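Side-chain contact in putative cytochrome P450 120 (Synechocystis sp., PDB 2VE3), which binds heme and retinoic acid and, as a member of the cytochrome P450 family, probably acts as a monooxygenase: residues 67-72 with 342-347. Residues are numbered along the deposited sequence; the frame is centred on the assembly and turned at random.
Sequences FLFTKE and VSYQIS. With HEM (protoporphyrin IX containing Fe), chain C; REA (retinoic acid), chain D.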
ATOM      1  N   PHE A  67       7.543  -2.334 -20.352  1.00 26.12           N
ATOM      2  CA  PHE A  67       7.904  -1.036 -20.927  1.00 25.98           C
ATOM      3  C   PHE A  67       8.268   0.031 -19.867  1.00 26.12           C
ATOM      4  O   PHE A  67       9.331   0.687 -19.939  1.00 24.77           O
ATOM      5  CB  PHE A  67       6.733  -0.599 -21.840  1.00 26.48           C
ATOM      6  CG  PHE A  67       6.727   0.861 -22.219  1.00 27.32           C
ATOM      7  CD1 PHE A  67       7.708   1.394 -23.058  1.00 29.44           C
ATOM      8  CD2 PHE A  67       5.716   1.695 -21.767  1.00 28.94           C
ATOM      9  CE1 PHE A  67       7.694   2.748 -23.412  1.00 29.47           C
ATOM     10  CE2 PHE A  67       5.692   3.052 -22.119  1.00 29.97           C
ATOM     11  CZ  PHE A  67       6.687   3.576 -22.945  1.00 28.58           C
ATOM     12  N   LEU A  68       7.389   0.180 -18.876  1.00 26.35           N
ATOM     13  CA  LEU A  68       7.556   1.188 -17.828  1.00 26.99           C
ATOM     14  C   LEU A  68       8.699   0.860 -16.864  1.00 26.85           C
ATOM     15  O   LEU A  68       9.276   1.758 -16.281  1.00 26.94           O
ATOM     16  CB  LEU A  68       6.229   1.388 -17.079  1.00 26.89           C
ATOM     17  CG  LEU A  68       6.049   2.656 -16.240  1.00 27.68           C
ATOM     18  CD1 LEU A  68       5.842   3.913 -17.081  1.00 27.68           C
ATOM     19  CD2 LEU A  68       4.878   2.441 -15.345  1.00 27.99           C
ATOM     20  N   PHE A  69       9.033  -0.422 -16.718  1.00 27.15           N
ATOM     21  CA  PHE A  69      10.114  -0.833 -15.823  1.00 27.50           C
ATOM     22  C   PHE A  69      11.375  -1.286 -16.585  1.00 28.58           C
ATOM     23  O   PHE A  69      12.156  -2.101 -16.084  1.00 27.86           O
ATOM     24  CB  PHE A  69       9.642  -1.916 -14.837  1.00 26.72           C
ATOM     25  CG  PHE A  69       8.386  -1.555 -14.068  1.00 25.29           C
ATOM     26  CD1 PHE A  69       8.226  -0.290 -13.500  1.00 23.84           C
ATOM     27  CD2 PHE A  69       7.373  -2.504 -13.882  1.00 24.79           C
ATOM     28  CE1 PHE A  69       7.066   0.033 -12.787  1.00 22.77           C
ATOM     29  CE2 PHE A  69       6.208  -2.184 -13.170  1.00 23.20           C
ATOM     30  CZ  PHE A  69       6.066  -0.914 -12.622  1.00 23.15           C
ATOM     31  N   THR A  70      11.576  -0.715 -17.777  1.00 29.68           N
ATOM     32  CA  THR A  70      12.723  -1.032 -18.634  1.00 31.08           C
ATOM     33  C   THR A  70      13.404   0.250 -19.111  1.00 31.66           C
ATOM     34  O   THR A  70      12.727   1.229 -19.433  1.00 31.06           O
ATOM     35  CB  THR A  70      12.283  -1.885 -19.862  1.00 31.36           C
ATOM     36  OG1 THR A  70      11.825  -3.167 -19.409  1.00 32.06           O
ATOM     37  CG2 THR A  70      13.440  -2.095 -20.847  1.00 32.67           C
ATOM     38  N   LYS A  71      14.743   0.241 -19.146  1.00 32.17           N
ATOM     39  CA  LYS A  71      15.524   1.426 -19.519  1.00 32.86           C
ATOM     40  C   LYS A  71      14.882   2.638 -18.869  1.00 32.95           C
ATOM     41  O   LYS A  71      14.603   3.652 -19.526  1.00 33.62           O
ATOM     42  CB  LYS A  71      15.590   1.585 -21.047  1.00 32.86           C
ATOM     43  CG  LYS A  71      16.087   0.347 -21.782  1.00 33.46           C
ATOM     44  CD  LYS A  71      15.919   0.480 -23.292  1.00 33.73           C
ATOM     45  CE  LYS A  71      16.397  -0.773 -24.018  1.00 35.49           C
ATOM     46  NZ  LYS A  71      15.816  -2.046 -23.454  1.00 35.52           N
ATOM     47  N   GLU A  72      14.637   2.503 -17.569  1.00 33.13           N
ATOM     48  CA  GLU A  72      13.782   3.398 -16.794  1.00 33.23           C
ATOM     49  C   GLU A  72      14.441   4.741 -16.448  1.00 33.84           C
ATOM     50  O   GLU A  72      13.837   5.809 -16.602  1.00 34.13           O
ATOM     51  CB  GLU A  72      13.388   2.661 -15.518  1.00 33.05           C
ATOM     52  CG  GLU A  72      12.327   3.320 -14.695  1.00 31.77           C
ATOM     53  CD  GLU A  72      11.970   2.510 -13.482  1.00 29.62           C
ATOM     54  OE1 GLU A  72      12.448   1.361 -13.390  1.00 25.99           O
ATOM     55  OE2 GLU A  72      11.218   3.032 -12.623  1.00 28.69           O
ATOM     56  N   VAL A 342       2.684   9.095 -17.516  1.00 22.12           N
ATOM     57  CA  VAL A 342       2.151   7.763 -17.712  1.00 22.41           C
ATOM     58  C   VAL A 342       1.754   7.235 -16.346  1.00 22.13           C
ATOM     59  O   VAL A 342       2.470   7.439 -15.356  1.00 22.23           O
ATOM     60  CB  VAL A 342       3.222   6.801 -18.331  1.00 22.64           C
ATOM     61  CG1 VAL A 342       2.636   5.421 -18.611  1.00 23.48           C
ATOM     62  CG2 VAL A 342       3.792   7.387 -19.590  1.00 23.30           C
ATOM     63  N   SER A 343       0.602   6.568 -16.287  1.00 21.92           N
ATOM     64  CA  SER A 343       0.156   5.875 -15.077  1.00 20.98           C
ATOM     65  C   SER A 343      -0.007   4.390 -15.343  1.00 21.19           C
ATOM     66  O   SER A 343      -0.732   3.998 -16.269  1.00 21.02           O
ATOM     67  CB  SER A 343      -1.181   6.430 -14.592  1.00 21.08           C
ATOM     68  OG  SER A 343      -1.602   5.759 -13.411  1.00 20.45           O
ATOM     69  N   TYR A 344       0.639   3.567 -14.515  1.00 20.56           N
ATOM     70  CA  TYR A 344       0.522   2.128 -14.650  1.00 20.35           C
ATOM     71  C   TYR A 344      -0.513   1.666 -13.637  1.00 20.30           C
ATOM     72  O   TYR A 344      -0.428   1.996 -12.454  1.00 20.11           O
ATOM     73  CB  TYR A 344       1.884   1.409 -14.512  1.00 19.95           C
ATOM     74  CG  TYR A 344       2.422   1.285 -13.097  1.00 19.54           C
ATOM     75  CD1 TYR A 344       2.163   0.144 -12.323  1.00 19.67           C
ATOM     76  CD2 TYR A 344       3.210   2.295 -12.540  1.00 16.79           C
ATOM     77  CE1 TYR A 344       2.664   0.030 -11.007  1.00 18.03           C
ATOM     78  CE2 TYR A 344       3.709   2.188 -11.251  1.00 18.08           C
ATOM     79  CZ  TYR A 344       3.423   1.061 -10.486  1.00 17.92           C
ATOM     80  OH  TYR A 344       3.925   0.965  -9.230  1.00 16.42           O
ATOM     81  N   GLN A 345      -1.513   0.941 -14.126  1.00 19.91           N
ATOM     82  CA  GLN A 345      -2.672   0.595 -13.315  1.00 19.93           C
ATOM     83  C   GLN A 345      -2.618  -0.870 -12.912  1.00 19.60           C
ATOM     84  O   GLN A 345      -2.865  -1.769 -13.731  1.00 19.67           O
ATOM     85  CB  GLN A 345      -3.966   0.923 -14.057  1.00 19.78           C
ATOM     86  CG  GLN A 345      -4.175   2.430 -14.275  1.00 21.42           C
ATOM     87  CD  GLN A 345      -4.499   3.145 -12.965  1.00 24.84           C
ATOM     88  OE1 GLN A 345      -5.486   2.819 -12.301  1.00 25.36           O
ATOM     89  NE2 GLN A 345      -3.644   4.090 -12.569  1.00 23.03           N
ATOM     90  N   ILE A 346      -2.258  -1.085 -11.653  1.00 18.77           N
ATOM     91  CA  ILE A 346      -2.149  -2.422 -11.063  1.00 18.54           C
ATOM     92  C   ILE A 346      -3.534  -3.096 -11.019  1.00 19.44           C
ATOM     93  O   ILE A 346      -3.673  -4.279 -11.316  1.00 20.34           O
ATOM     94  CB  ILE A 346      -1.529  -2.362  -9.635  1.00 17.54           C
ATOM     95  CG1 ILE A 346      -0.159  -1.688  -9.666  1.00 14.73           C
ATOM     96  CG2 ILE A 346      -1.449  -3.768  -8.995  1.00 15.56           C
ATOM     97  CD1 ILE A 346       0.348  -1.280  -8.305  1.00 11.57           C
ATOM     98  N   SER A 347      -4.552  -2.331 -10.661  1.00 20.02           N
ATOM     99  CA  SER A 347      -5.922  -2.832 -10.658  1.00 20.96           C
ATOM    100  C   SER A 347      -6.343  -3.377 -12.033  1.00 20.69           C
ATOM    101  O   SER A 347      -6.978  -4.417 -12.109  1.00 21.15           O
ATOM    102  CB  SER A 347      -6.879  -1.734 -10.180  1.00 21.15           C
ATOM    103  OG  SER A 347      -6.620  -0.511 -10.866  1.00 24.40           O
TER
HETATM  104  CHA HEM C1444       6.434   1.836  -2.998  1.00 15.28           C
HETATM  105  CHB HEM C1444       2.582  -1.125  -2.809  1.00 15.04           C
HETATM  106  CHC HEM C1444       3.251  -1.722   1.973  1.00 14.33           C
HETATM  107  CHD HEM C1444       6.715   1.633   1.909  1.00 15.48           C
HETATM  108  C1A HEM C1444       5.341   1.076  -3.395  1.00 15.75           C
HETATM  109  C2A HEM C1444       4.809   0.927  -4.737  1.00 16.53           C
HETATM  110  C3A HEM C1444       3.754   0.091  -4.674  1.00 15.64           C
HETATM  111  C4A HEM C1444       3.572  -0.288  -3.295  1.00 14.57           C
HETATM  112  CMA HEM C1444       2.849  -0.380  -5.828  1.00 12.91           C
HETATM  113  CAA HEM C1444       5.407   1.572  -6.010  1.00 17.66           C
HETATM  114  CBA HEM C1444       4.764   2.914  -6.351  1.00 22.28           C
HETATM  115  CGA HEM C1444       5.551   3.511  -7.499  1.00 23.09           C
HETATM  116  O1A HEM C1444       5.549   2.884  -8.599  1.00 24.72           O
HETATM  117  O2A HEM C1444       6.169   4.602  -7.317  1.00 20.81           O
HETATM  118  C1B HEM C1444       2.453  -1.577  -1.509  1.00 12.51           C
HETATM  119  C2B HEM C1444       1.528  -2.595  -1.033  1.00 12.92           C
HETATM  120  C3B HEM C1444       1.720  -2.766   0.291  1.00 12.23           C
HETATM  121  C4B HEM C1444       2.765  -1.857   0.686  1.00 13.05           C
HETATM  122  CMB HEM C1444       0.519  -3.341  -1.935  1.00 10.82           C
HETATM  123  CAB HEM C1444       0.980  -3.713   1.291  1.00 15.23           C
HETATM  124  CBB HEM C1444       0.544  -4.940   0.963  1.00 16.01           C
HETATM  125  C1C HEM C1444       4.279  -0.909   2.386  1.00 13.00           C
HETATM  126  C2C HEM C1444       4.844  -0.844   3.719  1.00 13.34           C
HETATM  127  C3C HEM C1444       5.809   0.086   3.709  1.00 14.01           C
HETATM  128  C4C HEM C1444       5.863   0.648   2.359  1.00 14.88           C
HETATM  129  CMC HEM C1444       4.416  -1.739   4.915  1.00 12.86           C
HETATM  130  CAC HEM C1444       6.737   0.495   4.889  1.00 15.51           C
HETATM  131  CBC HEM C1444       6.329   1.212   5.942  1.00 17.19           C
HETATM  132  C1D HEM C1444       6.895   2.058   0.608  1.00 14.67           C
HETATM  133  C2D HEM C1444       7.716   3.178   0.233  1.00 16.13           C
HETATM  134  C3D HEM C1444       7.630   3.256  -1.296  1.00 14.38           C
HETATM  135  C4D HEM C1444       6.782   2.148  -1.694  1.00 15.82           C
HETATM  136  CMD HEM C1444       8.508   4.110   1.187  1.00 16.86           C
HETATM  137  CAD HEM C1444       8.315   4.275  -2.236  1.00 15.12           C
HETATM  138  CBD HEM C1444       9.474   3.569  -2.935  1.00 14.58           C
HETATM  139  CGD HEM C1444      10.206   4.525  -3.846  1.00 17.76           C
HETATM  140  O1D HEM C1444      11.324   4.156  -4.285  1.00 18.96           O
HETATM  141  O2D HEM C1444       9.703   5.650  -4.141  1.00 19.97           O
HETATM  142  NA  HEM C1444       4.562   0.324  -2.548  1.00 14.51           N
HETATM  143  NB  HEM C1444       3.183  -1.135  -0.427  1.00 13.52           N
HETATM  144  NC  HEM C1444       4.913   0.021   1.579  1.00 14.17           N
HETATM  145  ND  HEM C1444       6.372   1.465  -0.545  1.00 15.52           N
HETATM  146 FE   HEM C1444       4.929  -0.073  -0.496  1.00 15.89          FE
HETATM  147  C1  REA D1445       2.722   4.215  -1.133  1.00  9.60           C
HETATM  148  C2  REA D1445       4.048   4.728  -0.580  1.00  9.23           C
HETATM  149  C3  REA D1445       4.696   5.689  -1.577  1.00 11.87           C
HETATM  150  C4  REA D1445       3.853   6.956  -1.705  1.00 12.61           C
HETATM  151  C5  REA D1445       2.370   6.670  -1.818  1.00 12.64           C
HETATM  152  C6  REA D1445       1.836   5.406  -1.543  1.00 11.85           C
HETATM  153  C7  REA D1445       0.382   5.233  -1.648  1.00 12.87           C
HETATM  154  C8  REA D1445      -0.240   5.097  -2.965  1.00 13.46           C
HETATM  155  C9  REA D1445      -1.716   5.080  -3.045  1.00 15.97           C
HETATM  156  C10 REA D1445      -2.276   5.403  -4.340  1.00 17.23           C
HETATM  157  C11 REA D1445      -3.355   4.665  -4.973  1.00 19.25           C
HETATM  158  C12 REA D1445      -3.419   4.918  -6.412  1.00 21.37           C
HETATM  159  C13 REA D1445      -4.664   5.231  -7.113  1.00 23.82           C
HETATM  160  C14 REA D1445      -4.523   5.313  -8.513  1.00 26.04           C
HETATM  161  C15 REA D1445      -5.581   5.048  -9.469  1.00 27.61           C
HETATM  162  C16 REA D1445       2.972   3.346  -2.380  1.00 10.58           C
HETATM  163  C17 REA D1445       2.077   3.376  -0.029  1.00  9.65           C
HETATM  164  C18 REA D1445       1.472   7.816  -2.216  1.00 14.68           C
HETATM  165  C19 REA D1445      -2.606   4.795  -1.860  1.00 15.51           C
HETATM  166  C20 REA D1445      -5.955   5.459  -6.371  1.00 24.88           C
HETATM  167  O1  REA D1445      -6.697   4.653  -9.094  1.00 32.86           O
HETATM  168  O2  REA D1445      -5.374   5.220 -10.680  1.00 28.91           O
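L68, the last residue of helix 62-68, and F69, just beyond it, make a buried apolar and aromatic contact with V342 and Y344 on strand 341-345, next to the heme of this P450. It is an example of a general principle: a residue that meets a cofactor is itself packed by a second shell, here the end of a helix and the residue after it. The rim of F69 comes over the middle of the Y344 ring, its CZ 3.9 Å from Y344 CE1, in a T-shaped stack with planes at 79°. L68 divides its branches: CD1 lies against CG1 of V342, whereas CD2 approaches Y344 CD2 to 3.3 Å, a tight fit near the root of the ring. With CG of Y344 between the backbone N and the carbonyl carbon (chi1 76°), the phenol reaches the heme, and its OH donates to O1A of a propionate at 2.6 Å, the acceptor lying near the ring plane. A leucine in place of Y344 would probably leave that propionate oxygen without the phenol's hydrogen bond and F69 without the face its edge now meets. The other side of the strand faces the retinoic acid pocket: Q345 NE2 donates to O2 of retinoic acid at 2.8 Å and also to S343 OG. Within the mixed sheet, strand 341-345 runs between strands 54-59 and 320-325, and L68 and Y344 both touch R323 of the latter, itself a heme hydrogen-bond partner.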